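Local coordinates for peptide ABC transporter permease (Staphylococcus hominis, PDB 6EXS), which probably takes up peptides as a POT-family transporter and binds a thioalcohol-conjugated dipeptide, a malodour precursor of the human axilla, at residues F41-A46 with L52-T57; T270-K275 with G280-V285; I289-L294 with P362-K367. All coordinates share one frame; numbering follows the deposited sequence.

Interaction 1: residues F41-A46 with L52-T57; sequences FYMYFA and LGIDKT
Leu52 lies over one face of the Tyr42 ring. Its CB starts beside backbone oxygens and comes within 3.7 Å of Met43 O. The next atom, Leu52 CG, sits above the ring, 4.2 Å from its centroid and displaced toward the rim, in a CH-pi contact. From there both branches run out past the rim. Leu52 CD1 meets Tyr42 CE2 at 3.8 Å, while CD2 ends near the phenol oxygen. Tyr42 reaches this place because CG is anti to its backbone N (chi1 175°). Phe182 meets the same ring edge-to-face.

This is the turn of a helical hairpin: helix 16-44 ends, and the chain folds back into helix 56-72. Three N-H groups of the returning chain bind carbonyls at the helix end and just past it. Leu52 N gives a bond of 2.8 Å to Tyr42 O. Gly53 N binds Phe45 O at 2.9 Å, and positive phi at Gly53 suits a glycine. Ile54 N bonds Met43 O at 3.0 Å, and its CD1 packs on Met43 CB. Further along, Lys56 CG leans obliquely on the Tyr44 ring. The two side chains run side by side, and Lys56 NZ continues to a salt bridge with Glu315.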
ATOM      1  N   PHE A  41       4.720  17.149   2.118  1.00 35.00           N
ATOM      2  CA  PHE A  41       4.863  18.606   2.175  1.00 34.31           C
ATOM      3  C   PHE A  41       5.242  19.085   3.562  1.00 39.65           C
ATOM      4  O   PHE A  41       6.145  19.909   3.682  1.00 40.61           O
ATOM      5  CB  PHE A  41       3.615  19.307   1.640  1.00 34.69           C
ATOM      6  CG  PHE A  41       3.245  18.772   0.282  1.00 34.65           C
ATOM      7  CD1 PHE A  41       4.073  18.982  -0.814  1.00 36.91           C
ATOM      8  CD2 PHE A  41       2.111  17.981   0.116  1.00 34.95           C
ATOM      9  CE1 PHE A  41       3.763  18.432  -2.053  1.00 37.79           C
ATOM     10  CE2 PHE A  41       1.791  17.453  -1.128  1.00 36.68           C
ATOM     11  CZ  PHE A  41       2.629  17.661  -2.200  1.00 35.34           C
ATOM     12  N   TYR A  42       4.611  18.517   4.609  1.00 34.50           N
ATOM     13  CA  TYR A  42       4.916  18.828   6.003  1.00 34.71           C
ATOM     14  C   TYR A  42       6.409  18.585   6.311  1.00 40.79           C
ATOM     15  O   TYR A  42       7.014  19.390   7.004  1.00 41.19           O
ATOM     16  CB  TYR A  42       4.038  17.981   6.930  1.00 34.94           C
ATOM     17  CG  TYR A  42       4.346  18.139   8.401  1.00 36.17           C
ATOM     18  CD1 TYR A  42       4.276  19.387   9.019  1.00 37.69           C
ATOM     19  CD2 TYR A  42       4.655  17.035   9.191  1.00 37.06           C
ATOM     20  CE1 TYR A  42       4.513  19.532  10.384  1.00 38.46           C
ATOM     21  CE2 TYR A  42       4.889  17.167  10.561  1.00 38.66           C
ATOM     22  CZ  TYR A  42       4.820  18.421  11.153  1.00 46.60           C
ATOM     23  OH  TYR A  42       5.051  18.567  12.501  1.00 48.32           O
ATOM     24  N   MET A  43       7.001  17.501   5.769  1.00 37.14           N
ATOM     25  CA  MET A  43       8.416  17.175   5.967  1.00 36.47           C
ATOM     26  C   MET A  43       9.407  18.138   5.277  1.00 41.72           C
ATOM     27  O   MET A  43      10.299  18.654   5.960  1.00 41.96           O
ATOM     28  CB  MET A  43       8.702  15.727   5.557  1.00 37.72           C
ATOM     29  CG  MET A  43       8.108  14.719   6.506  1.00 40.52           C
ATOM     30  SD  MET A  43       8.694  13.052   6.192  1.00 44.38           S
ATOM     31  CE  MET A  43       7.729  12.617   4.771  1.00 39.57           C
ATOM     32  N   TYR A  44       9.290  18.358   3.938  1.00 38.26           N
ATOM     33  CA  TYR A  44      10.282  19.182   3.244  1.00 39.16           C
ATOM     34  C   TYR A  44       9.957  20.684   3.214  1.00 43.34           C
ATOM     35  O   TYR A  44      10.867  21.473   2.919  1.00 43.64           O
ATOM     36  CB  TYR A  44      10.623  18.649   1.837  1.00 40.82           C
ATOM     37  CG  TYR A  44       9.717  19.090   0.709  1.00 42.60           C
ATOM     38  CD1 TYR A  44       8.542  18.406   0.429  1.00 43.55           C
ATOM     39  CD2 TYR A  44      10.089  20.124  -0.149  1.00 43.98           C
ATOM     40  CE1 TYR A  44       7.717  18.786  -0.625  1.00 44.83           C
ATOM     41  CE2 TYR A  44       9.284  20.496  -1.225  1.00 44.19           C
ATOM     42  CZ  TYR A  44       8.092  19.828  -1.452  1.00 49.51           C
ATOM     43  OH  TYR A  44       7.269  20.180  -2.493  1.00 48.91           O
ATOM     44  N   PHE A  45       8.715  21.099   3.565  1.00 39.31           N
ATOM     45  CA  PHE A  45       8.415  22.537   3.622  1.00 39.32           C
ATOM     46  C   PHE A  45       9.257  23.158   4.751  1.00 47.17           C
ATOM     47  O   PHE A  45       9.503  22.495   5.766  1.00 47.85           O
ATOM     48  CB  PHE A  45       6.913  22.836   3.823  1.00 39.27           C
ATOM     49  CG  PHE A  45       5.992  22.786   2.611  1.00 38.81           C
ATOM     50  CD1 PHE A  45       6.415  22.217   1.410  1.00 40.39           C
ATOM     51  CD2 PHE A  45       4.688  23.277   2.686  1.00 38.66           C
ATOM     52  CE1 PHE A  45       5.555  22.159   0.302  1.00 39.56           C
ATOM     53  CE2 PHE A  45       3.835  23.229   1.574  1.00 39.51           C
ATOM     54  CZ  PHE A  45       4.276  22.676   0.390  1.00 37.05           C
ATOM     55  N   ALA A  46       9.744  24.405   4.542  1.00 44.21           N
ATOM     56  CA  ALA A  46      10.563  25.135   5.507  1.00 44.77           C
ATOM     57  C   ALA A  46       9.861  25.331   6.855  1.00 48.16           C
ATOM     58  O   ALA A  46       8.631  25.280   6.918  1.00 47.52           O
ATOM     59  CB  ALA A  46      10.963  26.483   4.925  1.00 46.73           C
ATOM     60  N   LEU A  52       8.809  20.773   8.583  1.00 37.70           N
ATOM     61  CA  LEU A  52       9.920  20.268   9.397  1.00 37.05           C
ATOM     62  C   LEU A  52      11.305  20.652   8.858  1.00 41.97           C
ATOM     63  O   LEU A  52      12.299  20.493   9.572  1.00 42.78           O
ATOM     64  CB  LEU A  52       9.817  18.745   9.640  1.00 35.67           C
ATOM     65  CG  LEU A  52       8.673  18.257  10.550  1.00 38.42           C
ATOM     66  CD1 LEU A  52       8.618  16.718  10.597  1.00 37.79           C
ATOM     67  CD2 LEU A  52       8.790  18.808  11.964  1.00 36.27           C
ATOM     68  N   GLY A  53      11.351  21.179   7.635  1.00 38.53           N
ATOM     69  CA  GLY A  53      12.576  21.632   6.988  1.00 39.52           C
ATOM     70  C   GLY A  53      13.586  20.547   6.681  1.00 45.79           C
ATOM     71  O   GLY A  53      14.773  20.837   6.554  1.00 47.04           O
ATOM     72  N   ILE A  54      13.122  19.295   6.561  1.00 43.45           N
ATOM     73  CA  ILE A  54      13.916  18.104   6.227  1.00 43.93           C
ATOM     74  C   ILE A  54      14.345  18.199   4.747  1.00 49.94           C
ATOM     75  O   ILE A  54      13.591  18.711   3.912  1.00 49.67           O
ATOM     76  CB  ILE A  54      13.068  16.796   6.486  1.00 45.27           C
ATOM     77  CG1 ILE A  54      12.682  16.652   7.977  1.00 45.68           C
ATOM     78  CG2 ILE A  54      13.766  15.512   5.979  1.00 44.93           C
ATOM     79  CD1 ILE A  54      11.520  15.633   8.262  1.00 50.78           C
ATOM     80  N   ASP A  55      15.537  17.674   4.435  1.00 47.78           N
ATOM     81  CA  ASP A  55      16.078  17.583   3.084  1.00 48.30           C
ATOM     82  C   ASP A  55      15.046  16.896   2.200  1.00 50.65           C
ATOM     83  O   ASP A  55      14.478  15.873   2.600  1.00 50.16           O
ATOM     84  CB  ASP A  55      17.387  16.764   3.108  1.00 51.68           C
ATOM     85  CG  ASP A  55      17.897  16.306   1.752  1.00 68.27           C
ATOM     86  OD1 ASP A  55      17.964  17.149   0.819  1.00 69.80           O
ATOM     87  OD2 ASP A  55      18.264  15.119   1.631  1.00 76.80           O
ATOM     88  N   LYS A  56      14.789  17.471   1.016  1.00 46.69           N
ATOM     89  CA  LYS A  56      13.818  16.964   0.040  1.00 45.01           C
ATOM     90  C   LYS A  56      13.999  15.463  -0.260  1.00 48.76           C
ATOM     91  O   LYS A  56      13.026  14.734  -0.173  1.00 48.35           O
ATOM     92  CB  LYS A  56      13.841  17.813  -1.244  1.00 46.83           C
ATOM     93  CG  LYS A  56      12.502  17.869  -1.964  1.00 58.06           C
ATOM     94  CD  LYS A  56      12.515  18.857  -3.122  1.00 65.11           C
ATOM     95  CE  LYS A  56      12.961  18.220  -4.419  1.00 77.60           C
ATOM     96  NZ  LYS A  56      13.284  19.244  -5.447  1.00 88.84           N
ATOM     97  N   THR A  57      15.237  15.005  -0.544  1.00 46.48           N
ATOM     98  CA  THR A  57      15.573  13.612  -0.844  1.00 46.69           C
ATOM     99  C   THR A  57      15.254  12.711   0.349  1.00 52.22           C
ATOM    100  O   THR A  57      14.614  11.664   0.160  1.00 51.67           O
ATOM    101  CB  THR A  57      17.017  13.502  -1.367  1.00 54.17           C
ATOM    102  OG1 THR A  57      17.050  14.058  -2.682  1.00 56.06           O
ATOM    103  CG2 THR A  57      17.534  12.067  -1.423  1.00 51.58           C
TER

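Interaction 2: residues T270-K275 with G280-V285. Unlike the reference sequence in segment 280-285: Gly280 (reference Val).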
ATOM      1  N   THR A 270      11.637 -21.134   0.361  1.00 59.78           N
ATOM      2  CA  THR A 270      10.866 -21.999   1.281  1.00 59.70           C
ATOM      3  C   THR A 270       9.809 -22.835   0.540  1.00 64.04           C
ATOM      4  O   THR A 270       9.641 -24.015   0.847  1.00 65.40           O
ATOM      5  CB  THR A 270      10.233 -21.156   2.408  1.00 64.47           C
ATOM      6  OG1 THR A 270      11.270 -20.491   3.132  1.00 65.90           O
ATOM      7  CG2 THR A 270       9.394 -21.981   3.371  1.00 60.00           C
ATOM      8  N   MET A 271       9.112 -22.219  -0.433  1.00 59.23           N
ATOM      9  CA  MET A 271       8.072 -22.873  -1.221  1.00 59.12           C
ATOM     10  C   MET A 271       8.627 -23.875  -2.230  1.00 65.65           C
ATOM     11  O   MET A 271       8.079 -24.974  -2.347  1.00 65.68           O
ATOM     12  CB  MET A 271       7.151 -21.843  -1.884  1.00 59.73           C
ATOM     13  CG  MET A 271       6.190 -21.218  -0.907  1.00 61.62           C
ATOM     14  SD  MET A 271       4.867 -20.294  -1.701  1.00 64.21           S
ATOM     15  CE  MET A 271       5.669 -18.714  -1.918  1.00 60.23           C
ATOM     16  N   LEU A 272       9.728 -23.524  -2.923  1.00 64.09           N
ATOM     17  CA  LEU A 272      10.366 -24.413  -3.901  1.00 66.17           C
ATOM     18  C   LEU A 272      11.118 -25.581  -3.238  1.00 75.07           C
ATOM     19  O   LEU A 272      11.429 -26.565  -3.917  1.00 76.47           O
ATOM     20  CB  LEU A 272      11.314 -23.631  -4.844  1.00 66.16           C
ATOM     21  CG  LEU A 272      10.708 -22.622  -5.844  1.00 68.99           C
ATOM     22  CD1 LEU A 272      11.786 -21.716  -6.405  1.00 68.87           C
ATOM     23  CD2 LEU A 272       9.975 -23.317  -6.990  1.00 71.09           C
ATOM     24  N   ARG A 273      11.406 -25.470  -1.921  1.00 73.86           N
ATOM     25  CA  ARG A 273      12.142 -26.474  -1.137  1.00 76.48           C
ATOM     26  C   ARG A 273      11.267 -27.353  -0.230  1.00 83.27           C
ATOM     27  O   ARG A 273      11.754 -28.368   0.282  1.00 84.71           O
ATOM     28  CB  ARG A 273      13.257 -25.803  -0.317  1.00 77.07           C
ATOM     29  CG  ARG A 273      14.607 -25.789  -1.021  1.00 90.98           C
ATOM     30  CD  ARG A 273      15.553 -24.732  -0.478  1.00105.60           C
ATOM     31  NE  ARG A 273      15.758 -24.822   0.971  1.00120.47           N
ATOM     32  CZ  ARG A 273      16.728 -25.519   1.555  1.00141.17           C
ATOM     33  NH1 ARG A 273      17.594 -26.209   0.822  1.00133.52           N
ATOM     34  NH2 ARG A 273      16.838 -25.536   2.877  1.00128.84           N
ATOM     35  N   SER A 274       9.991 -26.971  -0.032  1.00 80.00           N
ATOM     36  CA  SER A 274       9.041 -27.694   0.819  1.00 80.62           C
ATOM     37  C   SER A 274       8.785 -29.141   0.371  1.00 87.50           C
ATOM     38  O   SER A 274       8.769 -29.425  -0.827  1.00 87.16           O
ATOM     39  CB  SER A 274       7.726 -26.931   0.924  1.00 82.33           C
ATOM     40  OG  SER A 274       6.894 -27.491   1.927  1.00 91.58           O
ATOM     41  N   LYS A 275       8.598 -30.045   1.350  1.00 86.52           N
ATOM     42  CA  LYS A 275       8.332 -31.479   1.145  1.00 88.68           C
ATOM     43  C   LYS A 275       6.849 -31.724   0.830  1.00 93.99           C
ATOM     44  O   LYS A 275       6.521 -32.695   0.145  1.00 94.34           O
ATOM     45  CB  LYS A 275       8.732 -32.286   2.396  1.00 92.14           C
ATOM     46  CG  LYS A 275      10.216 -32.189   2.774  1.00105.54           C
ATOM     47  CD  LYS A 275      10.447 -32.319   4.287  1.00114.71           C
ATOM     48  CE  LYS A 275      10.349 -30.996   5.022  1.00121.83           C
ATOM     49  NZ  LYS A 275      10.473 -31.164   6.494  1.00128.48           N
ATOM     50  N   GLY A 280       3.771 -30.171  -9.436  1.00 86.35           N
ATOM     51  CA  GLY A 280       2.807 -29.373 -10.185  1.00 84.41           C
ATOM     52  C   GLY A 280       2.551 -28.050  -9.490  1.00 85.07           C
ATOM     53  O   GLY A 280       2.377 -27.022 -10.154  1.00 83.66           O
ATOM     54  N   GLU A 281       2.533 -28.078  -8.133  1.00 80.00           N
ATOM     55  CA  GLU A 281       2.359 -26.908  -7.262  1.00 77.40           C
ATOM     56  C   GLU A 281       3.650 -26.075  -7.270  1.00 78.49           C
ATOM     57  O   GLU A 281       3.593 -24.852  -7.154  1.00 75.65           O
ATOM     58  CB  GLU A 281       2.018 -27.338  -5.824  1.00 78.68           C
ATOM     59  CG  GLU A 281       0.567 -27.749  -5.614  1.00 90.19           C
ATOM     60  CD  GLU A 281       0.109 -27.900  -4.171  1.00112.45           C
ATOM     61  OE1 GLU A 281       0.905 -28.378  -3.328  1.00110.91           O
ATOM     62  OE2 GLU A 281      -1.064 -27.566  -3.889  1.00103.27           O
ATOM     63  N   ARG A 282       4.808 -26.758  -7.408  1.00 75.48           N
ATOM     64  CA  ARG A 282       6.150 -26.182  -7.479  1.00 74.67           C
ATOM     65  C   ARG A 282       6.316 -25.446  -8.809  1.00 77.58           C
ATOM     66  O   ARG A 282       6.950 -24.388  -8.843  1.00 76.96           O
ATOM     67  CB  ARG A 282       7.205 -27.289  -7.326  1.00 75.39           C
ATOM     68  CG  ARG A 282       8.644 -26.796  -7.248  1.00 84.88           C
ATOM     69  CD  ARG A 282       9.620 -27.905  -6.917  1.00 97.47           C
ATOM     70  NE  ARG A 282       9.673 -28.169  -5.478  1.00108.32           N
ATOM     71  CZ  ARG A 282       9.070 -29.189  -4.875  1.00124.66           C
ATOM     72  NH1 ARG A 282       8.374 -30.071  -5.581  1.00114.43           N
ATOM     73  NH2 ARG A 282       9.173 -29.345  -3.564  1.00110.65           N
ATOM     74  N   SER A 283       5.732 -25.996  -9.894  1.00 73.67           N
ATOM     75  CA  SER A 283       5.769 -25.404 -11.231  1.00 73.21           C
ATOM     76  C   SER A 283       5.008 -24.073 -11.320  1.00 74.42           C
ATOM     77  O   SER A 283       5.425 -23.192 -12.069  1.00 73.73           O
ATOM     78  CB  SER A 283       5.275 -26.390 -12.283  1.00 77.52           C
ATOM     79  OG  SER A 283       6.366 -27.143 -12.784  1.00 86.88           O
ATOM     80  N   ARG A 284       3.919 -23.922 -10.541  1.00 68.98           N
ATOM     81  CA  ARG A 284       3.126 -22.695 -10.480  1.00 66.94           C
ATOM     82  C   ARG A 284       3.857 -21.610  -9.671  1.00 69.86           C
ATOM     83  O   ARG A 284       3.660 -20.420  -9.937  1.00 69.15           O
ATOM     84  CB  ARG A 284       1.738 -22.963  -9.890  1.00 67.05           C
ATOM     85  CG  ARG A 284       0.817 -23.786 -10.787  1.00 81.10           C
ATOM     86  CD  ARG A 284      -0.571 -23.950 -10.186  1.00 95.90           C
ATOM     87  NE  ARG A 284      -0.537 -24.563  -8.854  1.00110.53           N
ATOM     88  CZ  ARG A 284      -1.606 -24.777  -8.093  1.00127.11           C
ATOM     89  NH1 ARG A 284      -2.815 -24.443  -8.527  1.00116.32           N
ATOM     90  NH2 ARG A 284      -1.476 -25.330  -6.896  1.00114.45           N
ATOM     91  N   VAL A 285       4.699 -22.022  -8.688  1.00 65.86           N
ATOM     92  CA  VAL A 285       5.517 -21.133  -7.843  1.00 64.25           C
ATOM     93  C   VAL A 285       6.588 -20.456  -8.715  1.00 67.79           C
ATOM     94  O   VAL A 285       6.710 -19.232  -8.674  1.00 66.38           O
ATOM     95  CB  VAL A 285       6.128 -21.869  -6.612  1.00 68.37           C
ATOM     96  CG1 VAL A 285       7.118 -20.981  -5.854  1.00 67.37           C
ATOM     97  CG2 VAL A 285       5.034 -22.373  -5.675  1.00 67.70           C
TER
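The guanidinium of Arg282 meets segment 270-275 at its edge, with Leu272 and Ser274 close to its plane. Neither of its faces is the touching surface here. Arg282 NE bonds Leu272 O at 2.8 Å, and the N-H points almost straight at the oxygen (170°). The donor stands well above the carbonyl plane of Leu272. Arg282 NH2 comes equally close to Ser274 O, but the angle is poor for a hydrogen bond. The guanidinium thus lies among backbone oxygens, which would probably favour its positive charge. The chain leaves with CG anti to its backbone N and then bends at chi3 (-82°), which turns NE toward Leu272. Its NH1 makes a long, weak ion pair with Asp279.

Nearer the backbone of Arg282, Leu272 crosses its aliphatic part. Leu272 CD2 touches Arg282 CG at 3.7 Å. Val285 CG1 fits beside the same methyl, Leu272 CD2, at 3.9 Å and also reaches Met271 CB.

The contact closes the tight connection between helix 249-273 and helix 279-302. The first is consistent with one of the extra helices of bacterial POT transporters. Met271 also packs on Met433 and Val436 of helix 430-451, and Phe429 touches both Met271 and Ser274.

Interaction 3: residues I289-L294 with P362-K367; sequences IPLFIL and PSLAIK
Leu291 and Leu364 meet through their methyl groups, and the two side chains cross at about a right angle. Leu364 CD2 touches both branches of Leu291. It lies 3.8 Å from Leu291 CD2 and equally near CD1. Leu291 CD2 also reaches the backbone of the other helix. It is 3.8 Å from Ala365 CA, and Leu364 O is at a similar distance. One turn on, Leu294 CD1 lies 4.0 Å from Ala365 O. The small side chain of Ala365 is consistent with the close approach of Leu291 and Leu294 to this backbone.

Leu291 CG stands anti to its carbonyl carbon (chi1 -67°), and its CB already points toward the partner helix. Leu364 is less regular. Its chi1 of -127° lies away from a staggered position, so the fine detail of its placement deserves caution.

The next shell surrounds these leucines. Helix 279-302 is kinked where Pro290 has no N-H to give to the turn before. Ser363 stands at the N-cap of helix 364-389. Phe368 of that helix packs on both Leu291 and Leu294. Thr372 OG1 makes a hydrogen bond to Leu294 O and so joins the two helices further along. Ser369 OG holds Ala365 O. Helix 460-479 adds Thr475 and Ile478 against Leu294. Within the helical bundle of this Major Facilitator Superfamily transporter, the contact joins helix 279-302 to the start of helix 364-389.

No hydrogen bond spans the two segments themselves. Their contact is mostly buried and rests on methyl packing, with shape and van der Waals attraction doing the work. The bond from Thr372 to Leu294 O adds a polar link just beyond the contact.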
ATOM      1  N   ILE A 289       7.383 -16.146 -10.254  1.00 59.57           N
ATOM      2  CA  ILE A 289       8.627 -15.357 -10.223  1.00 58.64           C
ATOM      3  C   ILE A 289       8.606 -14.217 -11.291  1.00 61.69           C
ATOM      4  O   ILE A 289       8.805 -13.074 -10.876  1.00 59.36           O
ATOM      5  CB  ILE A 289       9.907 -16.253 -10.285  1.00 62.62           C
ATOM      6  CG1 ILE A 289      10.070 -17.056  -8.979  1.00 62.90           C
ATOM      7  CG2 ILE A 289      11.167 -15.429 -10.578  1.00 63.35           C
ATOM      8  CD1 ILE A 289      10.935 -18.332  -9.076  1.00 71.09           C
ATOM      9  N   PRO A 290       8.315 -14.450 -12.613  1.00 59.74           N
ATOM     10  CA  PRO A 290       8.267 -13.316 -13.564  1.00 59.05           C
ATOM     11  C   PRO A 290       7.158 -12.319 -13.237  1.00 60.51           C
ATOM     12  O   PRO A 290       7.374 -11.114 -13.395  1.00 59.40           O
ATOM     13  CB  PRO A 290       8.031 -13.989 -14.920  1.00 62.00           C
ATOM     14  CG  PRO A 290       8.409 -15.407 -14.724  1.00 67.73           C
ATOM     15  CD  PRO A 290       8.051 -15.723 -13.317  1.00 62.44           C
ATOM     16  N   LEU A 291       5.989 -12.819 -12.744  1.00 55.73           N
ATOM     17  CA  LEU A 291       4.847 -11.994 -12.314  1.00 53.22           C
ATOM     18  C   LEU A 291       5.243 -11.122 -11.095  1.00 54.58           C
ATOM     19  O   LEU A 291       4.721 -10.011 -10.953  1.00 52.97           O
ATOM     20  CB  LEU A 291       3.614 -12.863 -11.978  1.00 52.90           C
ATOM     21  CG  LEU A 291       2.945 -13.618 -13.132  1.00 58.83           C
ATOM     22  CD1 LEU A 291       2.084 -14.746 -12.612  1.00 59.56           C
ATOM     23  CD2 LEU A 291       2.085 -12.705 -13.971  1.00 60.77           C
ATOM     24  N   PHE A 292       6.177 -11.621 -10.235  1.00 50.65           N
ATOM     25  CA  PHE A 292       6.694 -10.890  -9.075  1.00 50.00           C
ATOM     26  C   PHE A 292       7.532  -9.677  -9.541  1.00 53.08           C
ATOM     27  O   PHE A 292       7.352  -8.580  -9.008  1.00 51.04           O
ATOM     28  CB  PHE A 292       7.507 -11.796  -8.114  1.00 52.79           C
ATOM     29  CG  PHE A 292       7.912 -11.073  -6.845  1.00 53.90           C
ATOM     30  CD1 PHE A 292       9.076 -10.308  -6.800  1.00 56.95           C
ATOM     31  CD2 PHE A 292       7.101 -11.109  -5.716  1.00 55.16           C
ATOM     32  CE1 PHE A 292       9.407  -9.578  -5.656  1.00 57.26           C
ATOM     33  CE2 PHE A 292       7.436 -10.380  -4.570  1.00 57.34           C
ATOM     34  CZ  PHE A 292       8.582  -9.614  -4.551  1.00 55.64           C
ATOM     35  N   ILE A 293       8.437  -9.890 -10.529  1.00 50.78           N
ATOM     36  CA  ILE A 293       9.283  -8.857 -11.142  1.00 51.09           C
ATOM     37  C   ILE A 293       8.369  -7.811 -11.815  1.00 55.69           C
ATOM     38  O   ILE A 293       8.494  -6.626 -11.504  1.00 55.74           O
ATOM     39  CB  ILE A 293      10.348  -9.448 -12.129  1.00 55.45           C
ATOM     40  CG1 ILE A 293      11.099 -10.684 -11.548  1.00 56.83           C
ATOM     41  CG2 ILE A 293      11.334  -8.378 -12.627  1.00 55.93           C
ATOM     42  CD1 ILE A 293      11.948 -10.491 -10.221  1.00 61.46           C
ATOM     43  N   LEU A 294       7.420  -8.253 -12.678  1.00 51.98           N
ATOM     44  CA  LEU A 294       6.472  -7.368 -13.358  1.00 51.39           C
ATOM     45  C   LEU A 294       5.666  -6.530 -12.367  1.00 55.81           C
ATOM     46  O   LEU A 294       5.519  -5.317 -12.582  1.00 55.78           O
ATOM     47  CB  LEU A 294       5.536  -8.138 -14.314  1.00 51.76           C
ATOM     48  CG  LEU A 294       6.146  -8.720 -15.612  1.00 57.48           C
ATOM     49  CD1 LEU A 294       5.080  -9.391 -16.453  1.00 57.80           C
ATOM     50  CD2 LEU A 294       6.832  -7.659 -16.454  1.00 59.04           C
ATOM     51  N   PRO A 362      -7.097 -11.950 -22.078  1.00 76.42           N
ATOM     52  CA  PRO A 362      -5.645 -12.099 -21.890  1.00 75.65           C
ATOM     53  C   PRO A 362      -5.297 -12.806 -20.585  1.00 77.88           C
ATOM     54  O   PRO A 362      -6.035 -12.702 -19.600  1.00 75.94           O
ATOM     55  CB  PRO A 362      -5.131 -10.655 -21.889  1.00 76.50           C
ATOM     56  CG  PRO A 362      -6.289  -9.840 -21.488  1.00 80.11           C
ATOM     57  CD  PRO A 362      -7.482 -10.523 -22.086  1.00 76.81           C
ATOM     58  N   SER A 363      -4.170 -13.530 -20.592  1.00 74.85           N
ATOM     59  CA  SER A 363      -3.671 -14.277 -19.442  1.00 73.93           C
ATOM     60  C   SER A 363      -3.082 -13.360 -18.358  1.00 76.40           C
ATOM     61  O   SER A 363      -2.925 -12.154 -18.571  1.00 75.21           O
ATOM     62  CB  SER A 363      -2.644 -15.311 -19.892  1.00 77.73           C
ATOM     63  OG  SER A 363      -1.442 -14.711 -20.346  1.00 85.03           O
ATOM     64  N   LEU A 364      -2.762 -13.952 -17.193  1.00 72.26           N
ATOM     65  CA  LEU A 364      -2.168 -13.297 -16.027  1.00 70.30           C
ATOM     66  C   LEU A 364      -0.882 -12.554 -16.432  1.00 71.07           C
ATOM     67  O   LEU A 364      -0.716 -11.375 -16.107  1.00 69.34           O
ATOM     68  CB  LEU A 364      -1.849 -14.376 -14.972  1.00 70.80           C
ATOM     69  CG  LEU A 364      -2.389 -14.176 -13.561  1.00 74.83           C
ATOM     70  CD1 LEU A 364      -2.558 -15.509 -12.862  1.00 75.46           C
ATOM     71  CD2 LEU A 364      -1.461 -13.304 -12.747  1.00 77.62           C
ATOM     72  N   ALA A 365      -0.011 -13.250 -17.194  1.00 66.79           N
ATOM     73  CA  ALA A 365       1.269 -12.758 -17.701  1.00 65.84           C
ATOM     74  C   ALA A 365       1.103 -11.591 -18.668  1.00 65.96           C
ATOM     75  O   ALA A 365       1.857 -10.633 -18.561  1.00 65.29           O
ATOM     76  CB  ALA A 365       2.048 -13.893 -18.354  1.00 68.17           C
ATOM     77  N   ILE A 366       0.120 -11.658 -19.594  1.00 60.70           N
ATOM     78  CA  ILE A 366      -0.162 -10.590 -20.563  1.00 59.74           C
ATOM     79  C   ILE A 366      -0.715  -9.339 -19.841  1.00 60.50           C
ATOM     80  O   ILE A 366      -0.232  -8.236 -20.106  1.00 59.60           O
ATOM     81  CB  ILE A 366      -1.051 -11.072 -21.752  1.00 63.88           C
ATOM     82  CG1 ILE A 366      -0.372 -12.222 -22.527  1.00 66.20           C
ATOM     83  CG2 ILE A 366      -1.393  -9.922 -22.717  1.00 64.57           C
ATOM     84  CD1 ILE A 366      -1.332 -13.123 -23.389  1.00 77.96           C
ATOM     85  N   LYS A 367      -1.687  -9.524 -18.907  1.00 54.93           N
ATOM     86  CA  LYS A 367      -2.314  -8.452 -18.113  1.00 52.76           C
ATOM     87  C   LYS A 367      -1.285  -7.668 -17.299  1.00 54.96           C
ATOM     88  O   LYS A 367      -1.325  -6.436 -17.301  1.00 53.23           O
ATOM     89  CB  LYS A 367      -3.408  -9.006 -17.190  1.00 54.16           C
ATOM     90  CG  LYS A 367      -4.709  -9.363 -17.893  1.00 59.63           C
ATOM     91  CD  LYS A 367      -5.774  -9.742 -16.884  1.00 63.92           C
ATOM     92  CE  LYS A 367      -7.046 -10.235 -17.515  1.00 74.56           C
ATOM     93  NZ  LYS A 367      -8.077 -10.503 -16.486  1.00 83.66           N
TER

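Overall arrangement
From the N terminus, interaction 1 comes first. It closes the turn between helix 16-44 and helix 56-72, with five residues between its segments. Much later, interaction 2 closes the short connection between helix 249-273 and helix 279-302, with four residues between its segments. Interaction 3 follows on helix 279-302 and spans 67 residues, more than half of them helical, to join that helix to the start of helix 364-389. The three are in series; none nests or crosses. Interactions 2 and 3 share helix 279-302, with centres about 18 Å apart. Interaction 1 lies across the chain's centre, about 46 Å from interaction 2 between centres. Helices 16-44 and 279-302 also carry ligand-pocket residues, Tyr33 and Gln302.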